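Lin1840 protein (Listeria innocua serovar 6a, PDB 4ZOC) probably hydrolyses terminal, non-reducing beta-D-glucosyl residues to release beta-D-glucose, as a family 3 glycoside hydrolase linked to beta-1,2-glucan metabolism. Local coordinates at residues A[644-649]-A[659-664]; A[640-645]-A[703-708]. The protein carries 2 engineered substitutions. All blocks are in the same frame, centred on the assembly; numbering follows the deposited sequence.

Contact 1 of 2, residues A[644-649]-A[659-664]; sequences VYLQDV and ELKAFE. With MG (magnesium ion), chain D.
Leu-660 lays its CD1 methyl over one face of the Tyr-645 ring, 3.8 Å from CD1 to the ring centroid. This is a CH-pi contact, displaced toward the hydroxyl end of the ring. The phenol carbon CG lies beside the backbone N of Tyr-645 (chi1 -58°), which turns the ring across the neighbouring strand. Tyr-645 CD2 comes 3.4 Å from Leu-660 N. That N is hydrogen-bonded to the hydroxyl of Tyr-565, and the Tyr-645 hydroxyl to Gln-643.

The two strands form an antiparallel hairpin with a classic beta bulge. Lys-661 and Ala-662 both face Val-644, whose O accepts two N-H groups. The bond from Lys-661 N to Val-644 O is 2.8 Å long and nearly straight (172°). The one from Ala-662 N to Val-644 O is longer, 3.2 Å, bent to 138°, and uses a lone pair in the carbonyl plane. On the sheet face opposite Tyr-645, Val-644 CB meets Ala-662 CB at 4.0 Å. Phe-678 touches both residues. Leu-646 CB packs on Lys-661 CG on this face.

Next to the connecting loop, Leu-646 and Glu-659 exchange two backbone hydrogen bonds. A water bridges Leu-646 O and Glu-659 OE1. The same carboxylate oxygen pairs with Arg-655 in a salt bridge, and with Lys-661 NZ in another whose hydrogen bond is weak. Further along, Asp-648 OD1 binds the magnesium ion at 2.0 Å, joined by Thr-650 O and four waters. Arg-655 and Lys-661 probably favour an ionised Glu-659, while the metal ties the end of the strand to the connecting loop.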
ATOM      1  N   VAL A 644     -16.837 -20.642  -8.630  1.00  9.13           N
ATOM      2  CA  VAL A 644     -17.494 -20.803  -7.314  1.00  9.18           C
ATOM      3  C   VAL A 644     -16.672 -20.095  -6.260  1.00  7.80           C
ATOM      4  O   VAL A 644     -15.478 -20.381  -6.078  1.00  8.94           O
ATOM      5  CB  VAL A 644     -17.682 -22.279  -6.952  1.00  9.74           C
ATOM      6  CG1 VAL A 644     -18.390 -22.411  -5.626  1.00 11.60           C
ATOM      7  CG2 VAL A 644     -18.383 -23.023  -8.074  1.00 12.09           C
ATOM      8  N   TYR A 645     -17.369 -19.210  -5.525  1.00  8.02           N
ATOM      9  CA  TYR A 645     -16.819 -18.460  -4.439  1.00  7.24           C
ATOM     10  C   TYR A 645     -17.472 -18.801  -3.096  1.00  7.92           C
ATOM     11  O   TYR A 645     -18.671 -19.169  -2.997  1.00  9.59           O
ATOM     12  CB  TYR A 645     -16.979 -16.963  -4.739  1.00  6.52           C
ATOM     13  CG  TYR A 645     -16.343 -16.451  -6.004  1.00  5.08           C
ATOM     14  CD1 TYR A 645     -17.012 -16.529  -7.199  1.00  7.38           C
ATOM     15  CD2 TYR A 645     -15.138 -15.782  -5.964  1.00  6.02           C
ATOM     16  CE1 TYR A 645     -16.470 -16.032  -8.380  1.00  8.09           C
ATOM     17  CE2 TYR A 645     -14.522 -15.330  -7.137  1.00  6.50           C
ATOM     18  CZ  TYR A 645     -15.191 -15.443  -8.317  1.00  8.04           C
ATOM     19  OH  TYR A 645     -14.654 -14.985  -9.469  1.00  8.14           O
ATOM     20  N   LEU A 646     -16.678 -18.740  -2.075  1.00  8.87           N
ATOM     21  CA  LEU A 646     -17.141 -18.851  -0.724  1.00  9.96           C
ATOM     22  C   LEU A 646     -16.875 -17.543   0.128  1.00  9.02           C
ATOM     23  O   LEU A 646     -15.820 -16.849  -0.025  1.00 11.52           O
ATOM     24  CB  LEU A 646     -16.419 -19.993  -0.095  1.00 13.47           C
ATOM     25  CG  LEU A 646     -17.162 -20.880   0.884  1.00 16.52           C
ATOM     26  CD1 LEU A 646     -18.483 -21.395   0.240  1.00 14.51           C
ATOM     27  CD2 LEU A 646     -16.181 -21.983   1.242  1.00 13.67           C
ATOM     28  N   GLN A 647     -17.840 -17.191   0.976  1.00  8.84           N
ATOM     29  CA  GLN A 647     -17.718 -16.206   1.957  1.00  9.22           C
ATOM     30  C   GLN A 647     -17.990 -16.767   3.373  1.00  9.78           C
ATOM     31  O   GLN A 647     -18.994 -17.444   3.582  1.00 12.14           O
ATOM     32  CB  GLN A 647     -18.674 -15.061   1.720  1.00 10.07           C
ATOM     33  CG  GLN A 647     -18.588 -13.957   2.779  1.00 10.42           C
ATOM     34  CD  GLN A 647     -19.630 -12.855   2.616  1.00 12.10           C
ATOM     35  OE1 GLN A 647     -20.640 -13.015   1.949  1.00 14.59           O
ATOM     36  NE2 GLN A 647     -19.349 -11.697   3.209  1.00 14.35           N
ATOM     37  N   ASP A 648     -17.111 -16.440   4.330  1.00  9.01           N
ATOM     38  CA  ASP A 648     -17.286 -16.664   5.742  1.00  7.99           C
ATOM     39  C   ASP A 648     -17.886 -15.386   6.344  1.00  9.38           C
ATOM     40  O   ASP A 648     -17.180 -14.402   6.507  1.00  9.34           O
ATOM     41  CB  ASP A 648     -15.952 -17.051   6.365  1.00  9.77           C
ATOM     42  CG  ASP A 648     -16.064 -17.600   7.764  1.00 10.18           C
ATOM     43  OD1 ASP A 648     -17.159 -17.533   8.404  1.00 10.13           O
ATOM     44  OD2 ASP A 648     -15.004 -18.095   8.232  1.00 12.76           O
ATOM     45  N   VAL A 649     -19.158 -15.421   6.700  1.00  9.03           N
ATOM     46  CA  VAL A 649     -19.904 -14.193   6.982  1.00  9.61           C
ATOM     47  C   VAL A 649     -19.470 -13.508   8.304  1.00 10.58           C
ATOM     48  O   VAL A 649     -19.323 -12.266   8.387  1.00 10.18           O
ATOM     49  CB  VAL A 649     -21.408 -14.479   6.956  1.00  9.78           C
ATOM     50  CG1 VAL A 649     -22.142 -13.279   7.340  1.00 11.12           C
ATOM     51  CG2 VAL A 649     -21.871 -14.926   5.574  1.00 11.64           C
ATOM     52  N   GLU A 659     -14.083 -15.436  -1.814  1.00  8.59           N
ATOM     53  CA  GLU A 659     -12.851 -16.009  -2.264  1.00  7.95           C
ATOM     54  C   GLU A 659     -13.156 -17.073  -3.289  1.00  8.02           C
ATOM     55  O   GLU A 659     -14.045 -17.927  -3.026  1.00  7.01           O
ATOM     56  CB  GLU A 659     -12.096 -16.636  -1.099  1.00  8.07           C
ATOM     57  CG  GLU A 659     -11.631 -15.704  -0.007  1.00  9.55           C
ATOM     58  CD  GLU A 659     -10.916 -16.474   1.118  1.00 13.33           C
ATOM     59  OE1 GLU A 659     -11.395 -17.483   1.639  1.00 11.88           O
ATOM     60  OE2 GLU A 659      -9.826 -16.081   1.455  1.00 16.27           O
ATOM     61  N   LEU A 660     -12.421 -17.107  -4.399  1.00  6.97           N
ATOM     62  CA  LEU A 660     -12.598 -18.167  -5.355  1.00  8.14           C
ATOM     63  C   LEU A 660     -12.120 -19.499  -4.786  1.00 10.06           C
ATOM     64  O   LEU A 660     -11.007 -19.559  -4.228  1.00 10.17           O
ATOM     65  CB  LEU A 660     -11.781 -17.925  -6.648  1.00  9.04           C
ATOM     66  CG  LEU A 660     -12.022 -18.806  -7.845  1.00  8.42           C
ATOM     67  CD1 LEU A 660     -13.400 -18.562  -8.466  1.00  9.43           C
ATOM     68  CD2 LEU A 660     -10.868 -18.593  -8.840  1.00  8.32           C
ATOM     69  N   LYS A 661     -12.949 -20.548  -4.921  1.00  8.42           N
ATOM     70  CA  LYS A 661     -12.601 -21.853  -4.385  1.00  8.62           C
ATOM     71  C   LYS A 661     -12.800 -22.994  -5.389  1.00  9.63           C
ATOM     72  O   LYS A 661     -12.416 -24.129  -5.068  1.00 10.37           O
ATOM     73  CB  LYS A 661     -13.438 -22.153  -3.144  1.00  8.50           C
ATOM     74  CG  LYS A 661     -13.239 -21.228  -1.960  1.00  8.62           C
ATOM     75  CD  LYS A 661     -11.909 -21.243  -1.388  1.00 11.23           C
ATOM     76  CE  LYS A 661     -11.898 -20.341  -0.139  1.00 13.96           C
ATOM     77  NZ  LYS A 661     -10.496 -20.351   0.324  1.00 12.99           N
ATOM     78  N   ALA A 662     -13.318 -22.698  -6.600  1.00 10.54           N
ATOM     79  CA  ALA A 662     -13.405 -23.653  -7.648  1.00 10.33           C
ATOM     80  C   ALA A 662     -13.658 -22.937  -8.931  1.00 10.23           C
ATOM     81  O   ALA A 662     -14.271 -21.874  -8.972  1.00 10.94           O
ATOM     82  CB  ALA A 662     -14.515 -24.730  -7.386  1.00 11.17           C
ATOM     83  N   PHE A 663     -13.178 -23.532  -9.999  1.00  8.77           N
ATOM     84  CA  PHE A 663     -13.480 -23.024 -11.355  1.00  9.48           C
ATOM     85  C   PHE A 663     -13.310 -24.140 -12.383  1.00  9.53           C
ATOM     86  O   PHE A 663     -12.473 -25.041 -12.179  1.00 10.74           O
ATOM     87  CB  PHE A 663     -12.567 -21.821 -11.699  1.00  9.51           C
ATOM     88  CG  PHE A 663     -11.096 -22.174 -11.782  1.00  7.53           C
ATOM     89  CD1 PHE A 663     -10.306 -22.113 -10.677  1.00  7.49           C
ATOM     90  CD2 PHE A 663     -10.527 -22.562 -12.991  1.00  8.02           C
ATOM     91  CE1 PHE A 663      -8.981 -22.401 -10.767  1.00  7.74           C
ATOM     92  CE2 PHE A 663      -9.179 -22.857 -13.060  1.00  8.96           C
ATOM     93  CZ  PHE A 663      -8.394 -22.788 -11.943  1.00  7.89           C
ATOM     94  N   GLU A 664     -14.073 -24.087 -13.473  1.00 10.31           N
ATOM     95  CA  GLU A 664     -13.941 -25.008 -14.604  1.00 11.73           C
ATOM     96  C   GLU A 664     -14.423 -24.290 -15.853  1.00  9.23           C
ATOM     97  O   GLU A 664     -15.479 -23.613 -15.889  1.00 12.48           O
ATOM     98  CB  GLU A 664     -14.800 -26.309 -14.457  1.00 15.27           C
ATOM     99  CG  GLU A 664     -14.568 -27.254 -15.611  1.00 20.48           C
ATOM    100  CD  GLU A 664     -15.240 -28.605 -15.521  1.00 29.69           C
ATOM    101  OE1 GLU A 664     -15.523 -29.089 -14.403  1.00 38.36           O
ATOM    102  OE2 GLU A 664     -15.474 -29.212 -16.603  1.00 41.89           O
TER
HETATM  103 MG    MG D 802     -17.723 -18.013  10.258  1.00 11.45          MG
HETATM  104  O   HOH W   1     -14.015 -17.448   1.962  1.00  9.78           O
HETATM  105  O   HOH W   2     -15.725 -18.426  10.797  1.00  8.75           O
HETATM  106  O   HOH W   3     -17.986 -19.979   9.879  1.00  8.72           O
HETATM  107  O   HOH W   4     -19.656 -17.485   9.645  1.00 11.36           O
HETATM  108  O   HOH W   5     -18.370 -18.294  12.285  1.00 11.25           O

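Contact 2 of 2, residues A[640-645]-A[703-708]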
ATOM      1  N   GLU A 640     -17.355 -21.081 -21.458  1.00 10.08           N
ATOM      2  CA  GLU A 640     -17.682 -20.235 -20.339  1.00  9.91           C
ATOM      3  C   GLU A 640     -16.866 -20.740 -19.151  1.00 10.87           C
ATOM      4  O   GLU A 640     -16.561 -21.948 -19.029  1.00 14.32           O
ATOM      5  CB  GLU A 640     -19.193 -20.363 -20.009  1.00 10.60           C
ATOM      6  CG  GLU A 640     -19.690 -19.496 -18.845  1.00 11.52           C
ATOM      7  CD  GLU A 640     -19.404 -18.005 -19.040  1.00 12.78           C
ATOM      8  OE1 GLU A 640     -20.277 -17.195 -19.437  1.00 13.46           O
ATOM      9  OE2 GLU A 640     -18.229 -17.628 -18.798  1.00 11.77           O
ATOM     10  N   VAL A 641     -16.512 -19.834 -18.249  1.00 11.98           N
ATOM     11  CA  VAL A 641     -15.756 -20.193 -17.006  1.00 10.53           C
ATOM     12  C   VAL A 641     -16.710 -20.107 -15.859  1.00 10.17           C
ATOM     13  O   VAL A 641     -17.035 -19.009 -15.377  1.00 11.02           O
ATOM     14  CB  VAL A 641     -14.466 -19.320 -16.787  1.00 10.51           C
ATOM     15  CG1 VAL A 641     -13.719 -19.737 -15.503  1.00 10.72           C
ATOM     16  CG2 VAL A 641     -13.565 -19.459 -17.961  1.00 11.98           C
ATOM     17  N   ILE A 642     -17.141 -21.295 -15.383  1.00 10.43           N
ATOM     18  CA  ILE A 642     -17.986 -21.368 -14.165  1.00 11.27           C
ATOM     19  C   ILE A 642     -17.041 -21.149 -12.979  1.00 10.19           C
ATOM     20  O   ILE A 642     -15.990 -21.785 -12.917  1.00 11.28           O
ATOM     21  CB  ILE A 642     -18.686 -22.704 -14.008  1.00 11.07           C
ATOM     22  CG1 ILE A 642     -19.559 -22.979 -15.251  1.00 14.46           C
ATOM     23  CG2 ILE A 642     -19.390 -22.758 -12.679  1.00 12.40           C
ATOM     24  CD1 ILE A 642     -20.143 -24.398 -15.393  1.00 16.59           C
ATOM     25  N   GLN A 643     -17.399 -20.218 -12.098  1.00  9.60           N
ATOM     26  CA  GLN A 643     -16.632 -19.850 -10.895  1.00  8.80           C
ATOM     27  C   GLN A 643     -17.468 -20.076  -9.656  1.00  9.28           C
ATOM     28  O   GLN A 643     -18.635 -19.669  -9.632  1.00 10.69           O
ATOM     29  CB  GLN A 643     -16.192 -18.375 -10.958  1.00  9.23           C
ATOM     30  CG  GLN A 643     -15.361 -18.098 -12.205  1.00  9.34           C
ATOM     31  CD  GLN A 643     -15.375 -16.695 -12.678  1.00  9.31           C
ATOM     32  OE1 GLN A 643     -15.248 -15.747 -11.909  1.00 10.76           O
ATOM     33  NE2 GLN A 643     -15.474 -16.543 -13.956  1.00 12.05           N
ATOM     34  N   VAL A 644     -16.837 -20.642  -8.630  1.00  9.13           N
ATOM     35  CA  VAL A 644     -17.494 -20.803  -7.314  1.00  9.18           C
ATOM     36  C   VAL A 644     -16.672 -20.095  -6.260  1.00  7.80           C
ATOM     37  O   VAL A 644     -15.478 -20.381  -6.078  1.00  8.94           O
ATOM     38  CB  VAL A 644     -17.682 -22.279  -6.952  1.00  9.74           C
ATOM     39  CG1 VAL A 644     -18.390 -22.411  -5.626  1.00 11.60           C
ATOM     40  CG2 VAL A 644     -18.383 -23.023  -8.074  1.00 12.09           C
ATOM     41  N   TYR A 645     -17.369 -19.210  -5.525  1.00  8.02           N
ATOM     42  CA  TYR A 645     -16.819 -18.460  -4.439  1.00  7.24           C
ATOM     43  C   TYR A 645     -17.472 -18.801  -3.096  1.00  7.92           C
ATOM     44  O   TYR A 645     -18.671 -19.169  -2.997  1.00  9.59           O
ATOM     45  CB  TYR A 645     -16.979 -16.963  -4.739  1.00  6.52           C
ATOM     46  CG  TYR A 645     -16.343 -16.451  -6.004  1.00  5.08           C
ATOM     47  CD1 TYR A 645     -17.012 -16.529  -7.199  1.00  7.38           C
ATOM     48  CD2 TYR A 645     -15.138 -15.782  -5.964  1.00  6.02           C
ATOM     49  CE1 TYR A 645     -16.470 -16.032  -8.380  1.00  8.09           C
ATOM     50  CE2 TYR A 645     -14.522 -15.330  -7.137  1.00  6.50           C
ATOM     51  CZ  TYR A 645     -15.191 -15.443  -8.317  1.00  8.04           C
ATOM     52  OH  TYR A 645     -14.654 -14.985  -9.469  1.00  8.14           O
ATOM     53  N   VAL A 703     -22.269 -19.101  -0.619  1.00 10.71           N
ATOM     54  CA  VAL A 703     -21.755 -19.834  -1.752  1.00 11.67           C
ATOM     55  C   VAL A 703     -22.276 -19.095  -2.977  1.00 12.97           C
ATOM     56  O   VAL A 703     -23.490 -18.863  -3.109  1.00 11.83           O
ATOM     57  CB  VAL A 703     -22.270 -21.331  -1.787  1.00 13.59           C
ATOM     58  CG1 VAL A 703     -21.619 -22.062  -2.967  1.00 18.24           C
ATOM     59  CG2 VAL A 703     -21.873 -22.086  -0.519  1.00 15.46           C
ATOM     60  N   PHE A 704     -21.357 -18.654  -3.842  1.00 10.49           N
ATOM     61  CA  PHE A 704     -21.674 -17.879  -5.017  1.00 10.08           C
ATOM     62  C   PHE A 704     -21.279 -18.663  -6.237  1.00 10.51           C
ATOM     63  O   PHE A 704     -20.098 -19.099  -6.400  1.00 10.39           O
ATOM     64  CB  PHE A 704     -20.924 -16.531  -5.060  1.00 10.52           C
ATOM     65  CG  PHE A 704     -21.025 -15.713  -3.793  1.00 12.48           C
ATOM     66  CD1 PHE A 704     -20.191 -15.974  -2.701  1.00 10.46           C
ATOM     67  CD2 PHE A 704     -21.918 -14.650  -3.729  1.00 11.90           C
ATOM     68  CE1 PHE A 704     -20.259 -15.198  -1.577  1.00 16.98           C
ATOM     69  CE2 PHE A 704     -21.989 -13.867  -2.600  1.00 13.54           C
ATOM     70  CZ  PHE A 704     -21.164 -14.144  -1.506  1.00 11.92           C
ATOM     71  N   VAL A 705     -22.220 -18.832  -7.141  1.00  9.39           N
ATOM     72  CA  VAL A 705     -21.939 -19.609  -8.333  1.00 10.46           C
ATOM     73  C   VAL A 705     -22.205 -18.689  -9.537  1.00  9.64           C
ATOM     74  O   VAL A 705     -23.300 -18.130  -9.701  1.00 10.45           O
ATOM     75  CB  VAL A 705     -22.836 -20.840  -8.450  1.00 11.18           C
ATOM     76  CG1 VAL A 705     -22.449 -21.590  -9.721  1.00 12.93           C
ATOM     77  CG2 VAL A 705     -22.637 -21.762  -7.249  1.00 11.85           C
ATOM     78  N   GLY A 706     -21.235 -18.560 -10.420  1.00 11.95           N
ATOM     79  CA  GLY A 706     -21.509 -17.723 -11.579  1.00 11.73           C
ATOM     80  C   GLY A 706     -20.363 -17.677 -12.566  1.00  9.93           C
ATOM     81  O   GLY A 706     -19.542 -18.585 -12.632  1.00 13.62           O
ATOM     82  N   THR A 707     -20.294 -16.564 -13.292  1.00  9.86           N
ATOM     83  CA  THR A 707     -19.385 -16.448 -14.441  1.00 10.08           C
ATOM     84  C   THR A 707     -18.388 -15.243 -14.368  1.00 10.06           C
ATOM     85  O   THR A 707     -17.672 -14.969 -15.338  1.00  9.40           O
ATOM     86  CB  THR A 707     -20.164 -16.328 -15.761  1.00 10.92           C
ATOM     87  OG1 THR A 707     -21.088 -15.215 -15.649  1.00 11.18           O
ATOM     88  CG2 THR A 707     -20.957 -17.607 -16.044  1.00 10.74           C
ATOM     89  N   SER A 708     -18.441 -14.552 -13.244  1.00 10.45           N
ATOM     90  CA  SER A 708     -17.488 -13.587 -12.724  1.00  9.85           C
ATOM     91  C   SER A 708     -17.613 -13.450 -11.217  1.00  8.92           C
ATOM     92  O   SER A 708     -18.447 -14.090 -10.583  1.00  8.69           O
ATOM     93  CB  SER A 708     -17.642 -12.223 -13.371  1.00  9.51           C
ATOM     94  OG  SER A 708     -18.694 -11.439 -12.855  1.00 10.55           O
TER
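Tyr-645 and Phe-704 exchange two backbone hydrogen bonds, and their side chains meet on the same face of the sheet. Tyr-645 CB lies 3.9 Å from Phe-704 CD1, and Tyr-645 O sits at the edge of the Phe-704 ring.

This is a regular antiparallel pairing of strands 638-648 and 699-706 in the fibronectin type III-like domain, with 170° between the strand directions. Gln-643 and Gly-706 form a second hydrogen-bonded pair, with Gln-643 N 2.7 Å from Gly-706 O. Between these pairs, Val-644 CA approaches Phe-704 O at 3.2 Å in a CA-H...O contact.

The ladder stops after Gly-706, and side chains then make the close contacts. Glu-640 bends at chi2 (56°), and the Glu-640 and Thr-707 side chains cross at about a right angle. Glu-640 CD lies 3.4 Å from CG2 of Thr-707, itself partly exposed. Glu-640 OE2 accepts from Val-641 N through the anti lone pair and forms a salt bridge with Lys-549. The valine face is looser: Val-644 and Val-703 lie side by side, with Val-644 CG1 4.2 Å from Val-703 CG1.

The Gln-643 amide reaches the residues just after the strand, Thr-707 and Ser-708. Gln-643 NE2 donates to Val-641 O at 3.2 Å, from above the carbonyl plane. Gln-643 OE1 accepts from Tyr-645 OH at 2.6 Å, in the amide carbonyl plane. Ser-708, two residues beyond the strand, packs its CA against Gln-643 OE1 at 3.2 Å. Bonds at both ends hold the amide's rotation. The hydroxyl proton of buried Tyr-645 is taken up by Gln-643 of the same strand.

In the fold
From the N terminus, the TIM barrel and the C-terminal family 3 domain come first. Both contacts then form in the fibronectin type III-like domain. Strand 638-648 enters both, sharing Val-644 and Tyr-645. Contact 1 closes first: the chain turns through the short loop past the magnesium site and returns as strand 659-668. Contact 2 closes a much longer excursion, through strand 673-680 and back as strand 699-706. The short hairpin falls within the longer closure. Strand 638-648 ends up between its two partners in the five-stranded mixed sheet. Where the contacts touch, Ile-642 N probably hydrogen-bonds to Glu-664 O, and Leu-646 CD1 packs on Val-703 CG2.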